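Local structure of MutS2 protein (Thermus thermophilus, 2ZQE) at residues D8-T13 / R37-K42. The protein probably acts as a DNA endonuclease that suppresses homologous recombination, this fragment being its Smr domain. Sequence-based numbering, arbitrary orientation.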
ATOM      1  N   ASP A   8       0.719  -6.195  -6.141  1.00  8.07           N
ATOM      2  CA  ASP A   8      -0.254  -7.187  -5.715  1.00  8.06           C
ATOM      3  C   ASP A   8       0.296  -7.976  -4.535  1.00  7.90           C
ATOM      4  O   ASP A   8       1.181  -8.831  -4.691  1.00  8.02           O
ATOM      5  CB  ASP A   8      -0.603  -8.109  -6.895  1.00  7.91           C
ATOM      6  CG  ASP A   8      -1.790  -8.997  -6.615  1.00  8.23           C
ATOM      7  OD1 ASP A   8      -2.184  -9.130  -5.438  1.00  8.11           O
ATOM      8  OD2 ASP A   8      -2.349  -9.564  -7.582  1.00  8.51           O
ATOM      9  N   LEU A   9      -0.246  -7.681  -3.357  1.00  6.30           N
ATOM     10  CA  LEU A   9       0.162  -8.316  -2.104  1.00  6.36           C
ATOM     11  C   LEU A   9      -0.753  -9.468  -1.670  1.00  6.25           C
ATOM     12  O   LEU A   9      -0.555 -10.058  -0.614  1.00  5.95           O
ATOM     13  CB  LEU A   9       0.171  -7.252  -1.000  1.00  6.57           C
ATOM     14  CG  LEU A   9       0.978  -6.015  -1.383  1.00  6.45           C
ATOM     15  CD1 LEU A   9       0.574  -4.843  -0.501  1.00  8.32           C
ATOM     16  CD2 LEU A   9       2.469  -6.281  -1.261  1.00  7.60           C
ATOM     17  N   ARG A  10      -1.788  -9.759  -2.452  1.00  6.85           N
ATOM     18  CA  ARG A  10      -2.743 -10.784  -2.052  1.00  7.14           C
ATOM     19  C   ARG A  10      -2.034 -12.119  -2.012  1.00  7.76           C
ATOM     20  O   ARG A  10      -1.215 -12.402  -2.887  1.00 10.24           O
ATOM     21  CB  ARG A  10      -3.916 -10.841  -3.026  1.00  6.83           C
ATOM     22  CG  ARG A  10      -4.679  -9.535  -3.074  1.00  6.33           C
ATOM     23  CD  ARG A  10      -5.722  -9.562  -4.172  1.00  7.48           C
ATOM     24  NE  ARG A  10      -5.119  -9.647  -5.502  1.00  8.09           N
ATOM     25  CZ  ARG A  10      -5.819  -9.801  -6.622  1.00  9.22           C
ATOM     26  NH1 ARG A  10      -7.142  -9.869  -6.566  1.00 10.24           N
ATOM     27  NH2 ARG A  10      -5.200  -9.880  -7.793  1.00 10.84           N
ATOM     28  N   GLY A  11      -2.343 -12.910  -0.990  1.00  8.57           N
ATOM     29  CA  GLY A  11      -1.728 -14.225  -0.815  1.00  8.17           C
ATOM     30  C   GLY A  11      -0.490 -14.216   0.061  1.00  7.37           C
ATOM     31  O   GLY A  11       0.050 -15.274   0.385  1.00  8.00           O
ATOM     32  N   LEU A  12      -0.016 -13.029   0.436  1.00  6.57           N
ATOM     33  CA  LEU A  12       1.130 -12.933   1.346  1.00  5.49           C
ATOM     34  C   LEU A  12       0.679 -12.921   2.816  1.00  5.59           C
ATOM     35  O   LEU A  12      -0.389 -12.430   3.135  1.00  5.50           O
ATOM     36  CB  LEU A  12       1.933 -11.654   1.047  1.00  5.75           C
ATOM     37  CG  LEU A  12       2.559 -11.539  -0.357  1.00  5.10           C
ATOM     38  CD1 LEU A  12       3.248 -10.208  -0.511  1.00  7.84           C
ATOM     39  CD2 LEU A  12       3.527 -12.698  -0.615  1.00  7.87           C
ATOM     40  N   THR A  13       1.511 -13.441   3.716  1.00  5.76           N
ATOM     41  CA  THR A  13       1.291 -13.218   5.149  1.00  5.54           C
ATOM     42  C   THR A  13       1.453 -11.734   5.463  1.00  5.45           C
ATOM     43  O   THR A  13       2.011 -10.995   4.653  1.00  6.07           O
ATOM     44  CB  THR A  13       2.295 -13.990   5.992  1.00  6.27           C
ATOM     45  OG1 THR A  13       3.638 -13.549   5.680  1.00  6.57           O
ATOM     46  CG2 THR A  13       2.142 -15.461   5.706  1.00  6.72           C
ATOM     47  N   ARG A  37      -0.336   2.180  -5.621  1.00  5.92           N
ATOM     48  CA  ARG A  37      -1.494   1.383  -5.192  1.00  5.90           C
ATOM     49  C   ARG A  37      -1.048   0.063  -4.589  1.00  5.85           C
ATOM     50  O   ARG A  37      -0.247  -0.651  -5.172  1.00  7.15           O
ATOM     51  CB  ARG A  37      -2.441   1.119  -6.361  1.00  5.89           C
ATOM     52  CG  ARG A  37      -3.248   2.339  -6.781  1.00  8.19           C
ATOM     53  CD  ARG A  37      -3.890   2.121  -8.158  1.00  9.98           C
ATOM     54  NE  ARG A  37      -4.756   0.934  -8.214  1.00 12.16           N
ATOM     55  CZ  ARG A  37      -6.038   0.883  -7.842  1.00 11.21           C
ATOM     56  NH1 ARG A  37      -6.656   1.950  -7.351  1.00 12.95           N
ATOM     57  NH2 ARG A  37      -6.696  -0.262  -7.942  1.00 12.35           N
ATOM     58  N   LEU A  38      -1.563  -0.239  -3.399  1.00  4.90           N
ATOM     59  CA  LEU A  38      -1.280  -1.498  -2.729  1.00  5.02           C
ATOM     60  C   LEU A  38      -2.520  -2.380  -2.771  1.00  4.82           C
ATOM     61  O   LEU A  38      -3.487  -2.158  -2.054  1.00  5.56           O
ATOM     62  CB  LEU A  38      -0.837  -1.232  -1.277  1.00  4.80           C
ATOM     63  CG  LEU A  38       0.332  -0.256  -1.153  1.00  4.74           C
ATOM     64  CD1 LEU A  38       0.577   0.054   0.333  1.00  5.32           C
ATOM     65  CD2 LEU A  38       1.599  -0.799  -1.801  1.00  6.21           C
ATOM     66  N   LEU A  39      -2.494  -3.371  -3.656  1.00  4.40           N
ATOM     67  CA  LEU A  39      -3.604  -4.308  -3.782  1.00  4.96           C
ATOM     68  C   LEU A  39      -3.408  -5.449  -2.792  1.00  5.69           C
ATOM     69  O   LEU A  39      -2.623  -6.375  -3.040  1.00  5.50           O
ATOM     70  CB  LEU A  39      -3.652  -4.826  -5.228  1.00  4.70           C
ATOM     71  CG  LEU A  39      -4.623  -5.956  -5.574  1.00  5.05           C
ATOM     72  CD1 LEU A  39      -6.034  -5.577  -5.160  1.00  6.15           C
ATOM     73  CD2 LEU A  39      -4.534  -6.290  -7.073  1.00  6.10           C
ATOM     74  N   HIS A  40      -4.111  -5.375  -1.660  1.00  5.41           N
ATOM     75  CA  HIS A  40      -3.975  -6.408  -0.613  1.00  5.13           C
ATOM     76  C   HIS A  40      -5.210  -7.268  -0.450  1.00  5.31           C
ATOM     77  O   HIS A  40      -5.186  -8.280   0.258  1.00  5.18           O
ATOM     78  CB  HIS A  40      -3.644  -5.782   0.744  1.00  5.07           C
ATOM     79  CG  HIS A  40      -4.388  -4.514   1.027  1.00  5.10           C
ATOM     80  ND1 HIS A  40      -5.749  -4.476   1.241  1.00  5.91           N
ATOM     81  CD2 HIS A  40      -3.952  -3.242   1.153  1.00  4.60           C
ATOM     82  CE1 HIS A  40      -6.119  -3.233   1.488  1.00  7.06           C
ATOM     83  NE2 HIS A  40      -5.050  -2.460   1.426  1.00  5.76           N
ATOM     84  N   GLY A  41      -6.295  -6.832  -1.076  1.00  5.82           N
ATOM     85  CA  GLY A  41      -7.548  -7.538  -0.998  1.00  6.14           C
ATOM     86  C   GLY A  41      -8.266  -7.320   0.314  1.00  7.14           C
ATOM     87  O   GLY A  41      -7.785  -6.602   1.202  1.00  6.30           O
ATOM     88  N   LYS A  42      -9.421  -7.966   0.440  1.00  7.87           N
ATOM     89  CA  LYS A  42     -10.260  -7.769   1.612  1.00  8.66           C
ATOM     90  C   LYS A  42     -10.096  -8.930   2.576  1.00  9.31           C
ATOM     91  O   LYS A  42      -9.243  -8.867   3.466  1.00  9.25           O
ATOM     92  CB  LYS A  42     -11.711  -7.507   1.197  1.00  8.89           C
ATOM     93  CG  LYS A  42     -11.870  -6.197   0.441  1.00  9.45           C
ATOM     94  CD  LYS A  42     -13.262  -6.006  -0.109  1.00 12.05           C
ATOM     95  CE  LYS A  42     -13.341  -4.699  -0.893  1.00 14.75           C
ATOM     96  NZ  LYS A  42     -14.601  -4.583  -1.693  1.00 17.87           N
TER
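Leu39 carries on its isobutyl group a salt-bridged pair from the facing segment: its CD2 lies over one face of the Arg10 guanidinium, offset toward the rim between NE and NH2, 3.7 Å from NH2, and packs 3.9 Å from Asp8 CG. Arg10, its chain bent at chi3 (-65°), grips Asp8 side-on, NE to OD1 and NH2 to OD2 (2.9 Å); both oxygens lie close to the guanidinium plane, while the carboxylate is turned about 30° against it. Asp8 OD1 also accepts from Arg10 N, closing an Asx turn; the two donors reach it from opposite faces of the carboxylate, which fixes its rotation. Strands 6-8 and 35-39 run parallel in the mixed sheet of this Smr domain, joined by helix 14-30 in a beta-alpha-beta crossover. Here Asp8 pairs with Leu39, and Leu9 N donates to Leu39 O (2.7 Å) as the chain enters a type II turn. An alanine in place of Leu39 removes the apolar surface against the guanidinium, which would probably leave a gap and the Arg10-Asp8 pair less firmly placed. Arg10 CG rests against His40 C at 3.5 Å, close to Gly41, whose positive phi suits a glycine and where a CB would sit tightly against Arg10 CG. On the opposite side of the sheet, Leu9 CD1 meets Leu38 CB (4.0 Å); both leucines also touch Val21 and Ile51 of helices 14-30 and 46-57.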